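Local coordinates for protein reducing-end xylose-releasing exo-oligoxylanase Rex8A (Paenibacillus barcinonensis, PDB 6SUD) that hydrolyses xylooligosaccharides, linear or branched, releasing xylose from their reducing ends during xylan breakdown, at residues A[104-109]-A[121-126]; A[203-208]-A[278-283]; A[228-233]-A[283-288]; A[273-278]-A[332-337]. The protein carries 1 engineered substitution. All blocks are in the same frame, centred on the assembly; numbering follows the deposited sequence.

Contact 1: A[104-109]-A[121-126]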
# COMPACT_ATOMS: atom_id res chain seq x y z
N GLY A 104 -23.44 -0.79 13.41
CA GLY A 104 -24.03 -1.47 12.24
C GLY A 104 -23.08 -2.48 11.65
O GLY A 104 -22.09 -2.83 12.32
N ARG A 105 -23.36 -2.93 10.42
CA ARG A 105 -22.67 -4.09 9.81
C ARG A 105 -21.19 -3.77 9.56
O ARG A 105 -20.41 -4.73 9.46
CB ARG A 105 -23.36 -4.55 8.52
CG ARG A 105 -23.29 -3.59 7.35
CD ARG A 105 -23.72 -4.27 6.06
NE ARG A 105 -25.03 -4.90 6.19
CZ ARG A 105 -25.27 -6.21 6.25
NH1 ARG A 105 -24.29 -7.10 6.16
NH2 ARG A 105 -26.51 -6.63 6.39
N TYR A 106 -20.81 -2.48 9.51
CA TYR A 106 -19.42 -2.03 9.20
C TYR A 106 -18.74 -1.40 10.43
O TYR A 106 -17.73 -0.70 10.27
CB TYR A 106 -19.43 -1.06 8.02
CG TYR A 106 -19.98 -1.60 6.72
CD1 TYR A 106 -19.59 -2.84 6.24
CD2 TYR A 106 -20.87 -0.86 5.96
CE1 TYR A 106 -20.09 -3.34 5.04
CE2 TYR A 106 -21.37 -1.34 4.76
CZ TYR A 106 -20.98 -2.58 4.30
OH TYR A 106 -21.48 -3.06 3.12
N LYS A 107 -19.26 -1.64 11.63
CA LYS A 107 -18.74 -1.06 12.90
C LYS A 107 -17.22 -1.22 12.95
O LYS A 107 -16.74 -2.35 12.80
CB LYS A 107 -19.37 -1.79 14.09
CG LYS A 107 -19.04 -1.21 15.45
CD LYS A 107 -19.85 -1.81 16.58
CE LYS A 107 -19.31 -3.14 17.06
NZ LYS A 107 -18.17 -2.96 18.00
N ASP A 108 -16.49 -0.11 13.16
CA ASP A 108 -15.02 -0.06 13.38
C ASP A 108 -14.28 -0.09 12.03
O ASP A 108 -13.08 0.23 12.03
CB ASP A 108 -14.52 -1.17 14.31
CG ASP A 108 -15.17 -1.15 15.69
OD1 ASP A 108 -15.66 -0.08 16.09
OD2 ASP A 108 -15.15 -2.21 16.36
N TYR A 109 -14.94 -0.47 10.93
CA TYR A 109 -14.44 -0.25 9.55
C TYR A 109 -14.56 1.24 9.18
O TYR A 109 -15.24 2.02 9.89
CB TYR A 109 -15.20 -1.08 8.52
CG TYR A 109 -15.08 -2.59 8.62
CD1 TYR A 109 -14.04 -3.22 9.27
CD2 TYR A 109 -16.01 -3.39 7.96
CE1 TYR A 109 -13.93 -4.60 9.29
CE2 TYR A 109 -15.93 -4.77 7.99
CZ TYR A 109 -14.87 -5.38 8.64
OH TYR A 109 -14.78 -6.74 8.65
N LEU A 121 -19.89 9.19 1.27
CA LEU A 121 -20.42 9.00 -0.11
C LEU A 121 -20.96 7.58 -0.28
O LEU A 121 -21.94 7.38 -1.02
CB LEU A 121 -19.30 9.27 -1.11
CG LEU A 121 -18.94 10.74 -1.29
CD1 LEU A 121 -17.61 10.88 -2.01
CD2 LEU A 121 -20.05 11.49 -2.02
N SER A 122 -20.30 6.61 0.35
CA SER A 122 -20.73 5.19 0.42
C SER A 122 -20.28 4.65 1.77
O SER A 122 -19.22 5.03 2.24
CB SER A 122 -20.14 4.43 -0.74
OG SER A 122 -20.24 3.04 -0.55
N PRO A 123 -21.07 3.81 2.46
CA PRO A 123 -20.65 3.27 3.76
C PRO A 123 -19.67 2.08 3.67
O PRO A 123 -18.97 1.84 4.65
CB PRO A 123 -21.97 2.83 4.39
CG PRO A 123 -22.83 2.44 3.20
CD PRO A 123 -22.44 3.40 2.10
N GLY A 124 -19.64 1.38 2.53
CA GLY A 124 -18.82 0.16 2.35
C GLY A 124 -17.33 0.45 2.50
O GLY A 124 -16.85 1.49 2.07
N PRO A 125 -16.56 -0.45 3.15
CA PRO A 125 -15.11 -0.30 3.31
C PRO A 125 -14.25 -0.92 2.20
O PRO A 125 -14.74 -1.71 1.42
CB PRO A 125 -14.90 -1.06 4.61
CG PRO A 125 -15.81 -2.26 4.44
CD PRO A 125 -17.05 -1.69 3.78
N ALA A 126 -12.98 -0.53 2.18
CA ALA A 126 -11.92 -1.04 1.28
C ALA A 126 -10.81 -1.63 2.15
O ALA A 126 -10.04 -0.88 2.75
CB ALA A 126 -11.41 0.07 0.40

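Contact 2: A[203-208]-A[278-283]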
# COMPACT_ATOMS: atom_id res chain seq x y z
N TYR A 203 1.31 -8.67 7.93
CA TYR A 203 0.64 -9.75 8.71
C TYR A 203 1.66 -10.33 9.69
O TYR A 203 1.26 -10.65 10.82
CB TYR A 203 -0.05 -10.79 7.82
CG TYR A 203 -0.87 -10.21 6.69
CD1 TYR A 203 -1.44 -8.95 6.78
CD2 TYR A 203 -1.07 -10.92 5.53
CE1 TYR A 203 -2.14 -8.40 5.72
CE2 TYR A 203 -1.80 -10.41 4.48
CZ TYR A 203 -2.33 -9.13 4.57
OH TYR A 203 -3.00 -8.58 3.52
N GLU A 204 2.93 -10.44 9.31
CA GLU A 204 4.02 -10.85 10.24
C GLU A 204 4.03 -9.95 11.47
O GLU A 204 4.21 -10.49 12.58
CB GLU A 204 5.40 -10.73 9.59
CG GLU A 204 5.63 -11.75 8.51
CD GLU A 204 5.96 -13.15 8.97
OE1 GLU A 204 5.87 -13.43 10.19
OE2 GLU A 204 6.34 -13.96 8.11
N LEU A 205 3.89 -8.64 11.28
CA LEU A 205 3.90 -7.64 12.38
C LEU A 205 2.57 -7.67 13.14
O LEU A 205 2.59 -7.48 14.37
CB LEU A 205 4.24 -6.28 11.78
CG LEU A 205 5.63 -6.23 11.15
CD1 LEU A 205 5.95 -4.85 10.61
CD2 LEU A 205 6.69 -6.67 12.15
N PHE A 206 1.46 -7.95 12.46
CA PHE A 206 0.16 -8.13 13.16
C PHE A 206 0.26 -9.35 14.09
O PHE A 206 -0.35 -9.30 15.18
CB PHE A 206 -0.99 -8.31 12.18
CG PHE A 206 -1.27 -7.13 11.29
CD1 PHE A 206 -0.68 -5.89 11.51
CD2 PHE A 206 -2.13 -7.27 10.22
CE1 PHE A 206 -0.97 -4.82 10.68
CE2 PHE A 206 -2.43 -6.20 9.39
CZ PHE A 206 -1.85 -4.97 9.63
N ALA A 207 1.03 -10.36 13.71
CA ALA A 207 1.22 -11.58 14.53
C ALA A 207 2.00 -11.24 15.80
O ALA A 207 1.96 -12.05 16.73
CB ALA A 207 1.88 -12.69 13.74
N GLN A 208 2.71 -10.11 15.82
CA GLN A 208 3.45 -9.61 17.01
C GLN A 208 2.57 -8.65 17.82
O GLN A 208 2.71 -8.64 19.06
CB GLN A 208 4.71 -8.85 16.60
CG GLN A 208 5.66 -9.65 15.73
CD GLN A 208 6.55 -10.54 16.56
OE1 GLN A 208 7.69 -10.19 16.84
NE2 GLN A 208 6.03 -11.69 16.96
N GLU A 278 12.67 -7.59 1.39
CA GLU A 278 13.59 -6.69 2.15
C GLU A 278 13.43 -6.95 3.66
O GLU A 278 14.46 -7.14 4.34
CB GLU A 278 13.36 -5.23 1.76
CG GLU A 278 14.21 -4.25 2.54
CD GLU A 278 15.72 -4.45 2.52
OE1 GLU A 278 16.21 -5.29 1.73
OE2 GLU A 278 16.42 -3.75 3.31
N TRP A 279 12.21 -6.96 4.19
CA TRP A 279 11.95 -7.06 5.65
C TRP A 279 12.23 -8.48 6.17
O TRP A 279 12.80 -8.58 7.29
CB TRP A 279 10.52 -6.63 6.00
CG TRP A 279 10.31 -5.15 5.95
CD1 TRP A 279 11.20 -4.20 5.52
CD2 TRP A 279 9.13 -4.44 6.34
NE1 TRP A 279 10.65 -2.95 5.64
CE2 TRP A 279 9.38 -3.06 6.13
CE3 TRP A 279 7.88 -4.82 6.85
CZ2 TRP A 279 8.43 -2.08 6.40
CZ3 TRP A 279 6.94 -3.84 7.12
CH2 TRP A 279 7.23 -2.49 6.91
N PHE A 280 11.78 -9.53 5.47
CA PHE A 280 11.68 -10.90 6.05
C PHE A 280 12.50 -11.93 5.27
O PHE A 280 12.82 -12.96 5.88
CB PHE A 280 10.21 -11.31 6.19
CG PHE A 280 9.51 -10.50 7.24
CD1 PHE A 280 9.89 -10.57 8.57
CD2 PHE A 280 8.48 -9.64 6.92
CE1 PHE A 280 9.27 -9.80 9.54
CE2 PHE A 280 7.88 -8.84 7.88
CZ PHE A 280 8.25 -8.94 9.20
N ARG A 281 12.79 -11.69 3.98
CA ARG A 281 13.74 -12.50 3.17
C ARG A 281 13.31 -13.98 3.22
O ARG A 281 14.18 -14.85 3.31
CB ARG A 281 15.17 -12.28 3.70
CG ARG A 281 16.26 -12.20 2.64
CD ARG A 281 16.20 -10.96 1.76
NE ARG A 281 16.21 -9.69 2.49
CZ ARG A 281 17.29 -9.05 2.93
NH1 ARG A 281 18.51 -9.55 2.73
NH2 ARG A 281 17.15 -7.91 3.58
N LYS A 282 12.00 -14.27 3.16
CA LYS A 282 11.44 -15.62 3.45
C LYS A 282 11.18 -16.45 2.19
O LYS A 282 11.30 -17.70 2.29
CB LYS A 282 10.16 -15.52 4.28
CG LYS A 282 10.39 -15.33 5.77
CD LYS A 282 9.10 -15.35 6.56
CE LYS A 282 9.28 -15.63 8.04
NZ LYS A 282 9.55 -14.38 8.79
N ASP A 283 10.77 -15.83 1.08
CA ASP A 283 10.33 -16.55 -0.14
C ASP A 283 11.19 -16.10 -1.32
O ASP A 283 10.96 -15.05 -1.92
CB ASP A 283 8.84 -16.38 -0.44
CG ASP A 283 8.42 -17.07 -1.73
OD1 ASP A 283 9.17 -17.91 -2.22
OD2 ASP A 283 7.36 -16.79 -2.21

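Contact 3: A[228-233]-A[283-288]. With EDO (1,2-ethanediol), chain E.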
# COMPACT_ATOMS: atom_id res chain seq x y z
N TYR A 228 -0.36 -17.24 -2.08
CA TYR A 228 -1.37 -16.64 -2.97
C TYR A 228 -0.71 -15.80 -4.07
O TYR A 228 -1.04 -16.00 -5.26
CB TYR A 228 -2.33 -15.73 -2.21
CG TYR A 228 -3.43 -15.17 -3.07
CD1 TYR A 228 -4.41 -16.01 -3.55
CD2 TYR A 228 -3.50 -13.83 -3.43
CE1 TYR A 228 -5.44 -15.56 -4.35
CE2 TYR A 228 -4.54 -13.35 -4.21
CZ TYR A 228 -5.51 -14.22 -4.67
OH TYR A 228 -6.56 -13.83 -5.44
N LEU A 229 0.23 -14.93 -3.73
CA LEU A 229 0.91 -14.13 -4.79
C LEU A 229 1.68 -15.05 -5.74
O LEU A 229 1.78 -14.69 -6.90
CB LEU A 229 1.83 -13.06 -4.22
CG LEU A 229 1.06 -12.10 -3.32
CD1 LEU A 229 1.96 -11.37 -2.35
CD2 LEU A 229 0.18 -11.18 -4.14
N ARG A 230 2.18 -16.20 -5.28
CA ARG A 230 2.83 -17.14 -6.24
C ARG A 230 1.80 -17.63 -7.27
O ARG A 230 2.23 -17.97 -8.36
CB ARG A 230 3.49 -18.33 -5.52
CG ARG A 230 4.60 -17.91 -4.57
CD ARG A 230 5.51 -19.05 -4.14
NE ARG A 230 4.92 -19.93 -3.14
CZ ARG A 230 4.94 -19.72 -1.82
NH1 ARG A 230 5.51 -18.64 -1.32
NH2 ARG A 230 4.38 -20.60 -1.00
N THR A 231 0.50 -17.70 -6.93
CA THR A 231 -0.58 -18.20 -7.82
C THR A 231 -1.16 -17.07 -8.68
O THR A 231 -1.63 -17.39 -9.80
CB THR A 231 -1.72 -18.89 -7.05
OG1 THR A 231 -2.44 -17.91 -6.30
CG2 THR A 231 -1.21 -20.00 -6.16
N ALA A 232 -1.12 -15.82 -8.22
CA ALA A 232 -1.76 -14.68 -8.93
C ALA A 232 -0.82 -14.11 -9.98
O ALA A 232 -1.33 -13.55 -10.98
CB ALA A 232 -2.16 -13.59 -7.96
N CYS A 233 0.49 -14.19 -9.78
CA CYS A 233 1.45 -13.52 -10.70
C CYS A 233 1.78 -14.41 -11.90
O CYS A 233 2.13 -15.57 -11.69
CB CYS A 233 2.73 -13.16 -9.98
SG CYS A 233 2.46 -11.87 -8.74
N ASP A 283 10.77 -15.83 1.08
CA ASP A 283 10.33 -16.55 -0.14
C ASP A 283 11.19 -16.10 -1.32
O ASP A 283 10.96 -15.05 -1.92
CB ASP A 283 8.84 -16.38 -0.44
CG ASP A 283 8.42 -17.07 -1.73
OD1 ASP A 283 9.17 -17.91 -2.22
OD2 ASP A 283 7.36 -16.79 -2.21
N PRO A 284 12.19 -16.93 -1.71
CA PRO A 284 13.11 -16.56 -2.78
C PRO A 284 12.46 -16.53 -4.18
O PRO A 284 13.06 -15.98 -5.09
CB PRO A 284 14.27 -17.59 -2.66
CG PRO A 284 13.69 -18.76 -1.87
CD PRO A 284 12.46 -18.25 -1.12
N TRP A 285 11.23 -17.04 -4.33
CA TRP A 285 10.47 -16.81 -5.59
C TRP A 285 10.33 -15.30 -5.80
O TRP A 285 10.20 -14.86 -6.97
CB TRP A 285 9.10 -17.50 -5.55
CG TRP A 285 8.10 -17.00 -6.54
CD1 TRP A 285 7.84 -17.50 -7.79
CD2 TRP A 285 7.19 -15.89 -6.36
NE1 TRP A 285 6.84 -16.79 -8.38
CE2 TRP A 285 6.41 -15.80 -7.53
CE3 TRP A 285 6.95 -14.99 -5.33
CZ2 TRP A 285 5.43 -14.83 -7.69
CZ3 TRP A 285 5.98 -14.03 -5.48
CH2 TRP A 285 5.23 -13.95 -6.65
N GLN A 286 10.35 -14.52 -4.72
CA GLN A 286 10.13 -13.05 -4.76
C GLN A 286 11.21 -12.39 -5.63
O GLN A 286 10.90 -11.44 -6.40
CB GLN A 286 10.04 -12.48 -3.35
CG GLN A 286 8.79 -12.94 -2.62
CD GLN A 286 8.66 -12.39 -1.22
OE1 GLN A 286 9.64 -11.94 -0.61
NE2 GLN A 286 7.45 -12.46 -0.69
N VAL A 287 12.43 -12.92 -5.57
CA VAL A 287 13.57 -12.39 -6.38
C VAL A 287 13.24 -12.62 -7.86
O VAL A 287 13.38 -11.69 -8.62
CB VAL A 287 14.90 -13.03 -5.94
CG1 VAL A 287 16.04 -12.73 -6.90
CG2 VAL A 287 15.25 -12.61 -4.52
N GLN A 288 12.77 -13.81 -8.22
CA GLN A 288 12.48 -14.16 -9.64
C GLN A 288 11.27 -13.34 -10.12
O GLN A 288 11.36 -12.80 -11.23
CB GLN A 288 12.36 -15.68 -9.80
CG GLN A 288 13.63 -16.43 -9.39
CD GLN A 288 14.92 -15.89 -9.97
OE1 GLN A 288 14.95 -15.36 -11.09
NE2 GLN A 288 16.00 -15.98 -9.22
C1 EDO E . -4.68 -19.41 -3.53
O1 EDO E . -4.15 -19.58 -4.82
C2 EDO E . -3.71 -19.38 -2.45
O2 EDO E . -2.49 -20.04 -2.70

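Contact 4: A[273-278]-A[332-337]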
# COMPACT_ATOMS: atom_id res chain seq x y z
N VAL A 273 5.66 -7.28 -2.77
CA VAL A 273 6.56 -8.47 -2.77
C VAL A 273 8.00 -8.02 -2.48
O VAL A 273 8.67 -8.67 -1.69
CB VAL A 273 6.45 -9.24 -4.09
CG1 VAL A 273 5.04 -9.72 -4.32
CG2 VAL A 273 6.88 -8.42 -5.28
N ALA A 274 8.47 -6.93 -3.10
CA ALA A 274 9.83 -6.39 -2.88
C ALA A 274 10.04 -6.01 -1.41
O ALA A 274 11.13 -6.28 -0.89
CB ALA A 274 10.05 -5.18 -3.74
N LEU A 275 9.05 -5.40 -0.74
CA LEU A 275 9.22 -4.96 0.66
C LEU A 275 9.22 -6.19 1.58
O LEU A 275 10.03 -6.21 2.52
CB LEU A 275 8.16 -3.92 1.03
CG LEU A 275 8.40 -3.16 2.33
CD1 LEU A 275 9.72 -2.40 2.33
CD2 LEU A 275 7.24 -2.21 2.59
N ASP A 276 8.39 -7.20 1.30
CA ASP A 276 8.36 -8.46 2.11
C ASP A 276 9.74 -9.14 2.04
O ASP A 276 10.19 -9.70 3.07
CB ASP A 276 7.30 -9.44 1.60
CG ASP A 276 7.17 -10.66 2.50
OD1 ASP A 276 7.03 -10.46 3.72
OD2 ASP A 276 7.24 -11.79 1.97
N TRP A 277 10.34 -9.16 0.85
CA TRP A 277 11.70 -9.72 0.66
C TRP A 277 12.69 -8.92 1.50
O TRP A 277 13.45 -9.54 2.27
CB TRP A 277 12.09 -9.75 -0.82
CG TRP A 277 13.47 -10.30 -1.00
CD1 TRP A 277 14.60 -9.61 -1.32
CD2 TRP A 277 13.87 -11.66 -0.80
NE1 TRP A 277 15.67 -10.45 -1.38
CE2 TRP A 277 15.26 -11.72 -1.05
CE3 TRP A 277 13.20 -12.83 -0.43
CZ2 TRP A 277 15.98 -12.91 -0.95
CZ3 TRP A 277 13.92 -14.00 -0.31
CH2 TRP A 277 15.29 -14.04 -0.58
N GLU A 278 12.67 -7.59 1.39
CA GLU A 278 13.59 -6.69 2.15
C GLU A 278 13.43 -6.95 3.66
O GLU A 278 14.46 -7.14 4.34
CB GLU A 278 13.36 -5.23 1.76
CG GLU A 278 14.21 -4.25 2.54
CD GLU A 278 15.72 -4.45 2.52
OE1 GLU A 278 16.21 -5.29 1.73
OE2 GLU A 278 16.42 -3.75 3.31
N ALA A 332 10.78 -2.78 -7.05
CA ALA A 332 11.10 -4.22 -7.23
C ALA A 332 12.61 -4.44 -7.14
O ALA A 332 13.01 -5.60 -6.97
CB ALA A 332 10.57 -4.72 -8.55
N SER A 333 13.42 -3.37 -7.23
CA SER A 333 14.90 -3.44 -7.10
C SER A 333 15.33 -3.81 -5.67
O SER A 333 16.49 -4.25 -5.52
CB SER A 333 15.55 -2.20 -7.59
OG SER A 333 15.41 -2.12 -9.01
N LEU A 334 14.46 -3.67 -4.66
CA LEU A 334 14.77 -4.22 -3.31
C LEU A 334 14.99 -5.74 -3.41
O LEU A 334 15.73 -6.26 -2.55
CB LEU A 334 13.65 -3.91 -2.30
CG LEU A 334 13.63 -2.49 -1.74
CD1 LEU A 334 12.35 -2.24 -0.96
CD2 LEU A 334 14.85 -2.22 -0.89
N ALA A 335 14.38 -6.43 -4.37
CA ALA A 335 14.43 -7.91 -4.47
C ALA A 335 15.15 -8.37 -5.74
O ALA A 335 15.84 -9.39 -5.69
CB ALA A 335 13.04 -8.48 -4.39
N ALA A 336 14.97 -7.67 -6.86
CA ALA A 336 15.52 -8.07 -8.17
C ALA A 336 17.05 -8.07 -8.09
O ALA A 336 17.63 -7.17 -7.44
CB ALA A 336 15.03 -7.16 -9.26
N ASP A 337 17.69 -9.06 -8.70
CA ASP A 337 19.17 -9.13 -8.84
C ASP A 337 19.53 -9.29 -10.32
O ASP A 337 20.67 -9.70 -10.62
CB ASP A 337 19.73 -10.26 -8.00
CG ASP A 337 19.26 -11.63 -8.46
OD1 ASP A 337 18.54 -11.69 -9.48
OD2 ASP A 337 19.63 -12.62 -7.80

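Contact 1: A[104-109]-A[121-126]
The ring of Tyr106 lies flat against the chain at Gly124 and Pro125, in a CH-pi contact that joins two loops of the glycoside hydrolase family 8 domain: a double beta turn, type I from Gly104 to Lys107 and type II from Tyr106 to Tyr109, and the chain leaving strand 120-122. The tight part is this CH-pi contact. Pro125 CD stands 3.9 Å from the centroid of the Tyr106 ring, 20° off its normal, and Gly124 CA covers the same face at 4.2 Å from that centroid. Arg105 CG covers the opposite face, so the ring is sandwiched between its own neighbour and the proline. Deeper in, the buried Tyr109, its hydroxyl bonded to the carbonyl of Asp174, meets CB and CG of the same pyrrolidine, which thus serves two tyrosines.

Toward solvent, the side chain of the exposed Pro123 packs loosely, its CB 4.2 Å from Tyr106 CD2, although Pro123 O, hydrogen-bonded to His101, approaches that CD2 obliquely to 3.6 Å. The Tyr106 hydroxyl bonds to Glu189. Ala126, next in the chain, lines a xylose pocket. At the inner end of the contact, Pro125 CG rests 3.7 Å from Tyr109 CD2.

Contact 2: A[203-208]-A[278-283]
Trp279, Phe280 and Lys282 reach in turn toward Glu204 and Leu205, and the contact changes from apolar to charged along the way. Before them Glu278 begins the last turn of helix 268-280, its carbonyl oxygen taken by Arg281 NH2 at 2.9 Å in the carbonyl plane, on a lone pair. Trp279 comes next; the outer corner of its indole, CZ3, lies 3.8 Å from Leu205 CD1, and the two side chains cross at about a right angle.

Phe280 carries most of the packing on this segment. Its CG is anti to the carbonyl carbon (chi1 -68°), which directs the ring at the facing helix, where the Glu204 stem passes over one face: CG is 3.8 Å from the centroid of the Phe280 ring and 16° off the normal. Glu204 CB presses on Phe280 CZ at 3.4 Å, while Leu205 CD2 meets the same ring at its edge. Arg281 then leaves the helix with positive phi, turning the chain so that Lys282 can run back toward the carboxylate. The salt bridge from Lys282 NZ to Glu204 OE2, 3.3 Å long, is weak as a hydrogen bond; Lys282 comes from the exposed side to reach the buried Glu204, whose OE2 has Arg226 as its stronger partner.

Within the (alpha/alpha)6 barrel of family 8, the contact thus ties helix 200-209 to the C-terminal end of helix 268-280. Helix 215-232 adjoins it through Arg226, helix 127-144 packs on Leu205 through Met135 and Phe139, and Tyr9 of helix 8-11 touches both Leu205 and Phe280.

Contact 3: A[228-233]-A[283-288]
Arg230 lies across Trp285 with its aliphatic stem and meets Asp283 with its charged end. The two side chains pass at a slant, CG sitting over one face of the indole, 3.9 Å from the centroid of the six-membered ring. Because the arginine chain bends at chi3 (-76°), the guanidinium does not follow the stem over the ring; its plane stands 75° from that of the indole and it turns instead to the carboxylate. There NH1 donates to Asp283 OD2 at 2.8 Å. The oxygen lies close to the guanidinium plane but is approached from above the carboxylate plane, the two flat groups being perpendicular.

The far rim of the indole is wedged against the end of helix 215-232. Cys233 CB is at its edge, 3.9 Å from Trp285 CZ2, and Cys233 SG makes an edge-on sulfur-aromatic contact. Leu229 O lies 3.5 Å from Trp285 CH2. Trp285 reaches so far because its CG is anti to the backbone N (chi1 162°).

On the outer side of helix 215-232, an ethanediol, probably from the crystallisation liquor, donates to Thr231 OG1. Asp283 has a second task: its OD1 accepts from Trp285 N at 3.1 Å. One carboxylate thus joins helix 215-232 to the loop ahead of helix 285-297 by a salt bridge, added to a capping bond characteristic of an aspartate just before the turn into a helix.

Contact 4: A[273-278]-A[332-337]
Ala274 and Trp277 on one side, Leu334 and Ala335 on the other, form a close apolar joint in which small residues allow near approach of the backbones. The CA atoms of Ala274 and Ala332 are 5.0 Å apart, and Ala274 CB fits against Ala332 CA at 3.8 Å. Leu334 enters beside it. Its CB touches the Ala274 carbonyl oxygen, and its branches spread over helix 268-280: CD1 is 4.2 Å from Leu275 CD1, while CD2 lies 4.0 Å from Glu278 CG, on a side chain that it crosses at about a right angle. The methyl of Ala335 meets the pyrrole end of the indole, 3.6 Å from Trp277 CD1. Leu334 O approaches the same CD1 at the ring edge, near the ring plane.

What places these groups is a short 3-10 turn at 332-334, just after helix 322-331. Ala332 O accepts from both Ala335 N and Ala336 N, closing the turn from which Leu334 and Ala335 point to the helix. Ser333 OG, bonded to Gln294, ties the turn to helix 285-297. On the helix, the Trp277 CG is anti to the backbone N (chi1 179°), which carries the indole out to Ala335; Arg281 adds a cation-pi contact to the ring. Glu278 bends at chi2, 55°, and its OE2 is bonded outside the contact, to the backbone N of Ala15.

With neither hydrogen bond nor salt bridge between the two segments, the joint depends on close apolar fit.

Three of the contacts form one cluster, and contact 1 stands apart. Contacts 3 and 4 have centres about 11 Å apart and touch where Gln286 NE2 lies 2.8 Å from Asp276 OD2, a probable hydrogen bond. Contacts 2 and 4 share Glu278 and helix 268-280; contacts 2 and 3 share Asp283, whose carbonyl oxygen packs on Trp277 of contact 4. Contact 1 lies about 33 Å, centre to centre, from contact 4, across the chain's centre. It is nearer the bound xylose, about 8 Å from the Pro125 side chain against about 14 Å from that of Leu229; these side chains lie about 11 Å from those of Glu70, the probable proton donor, and Asp265, the probable acceptor, respectively.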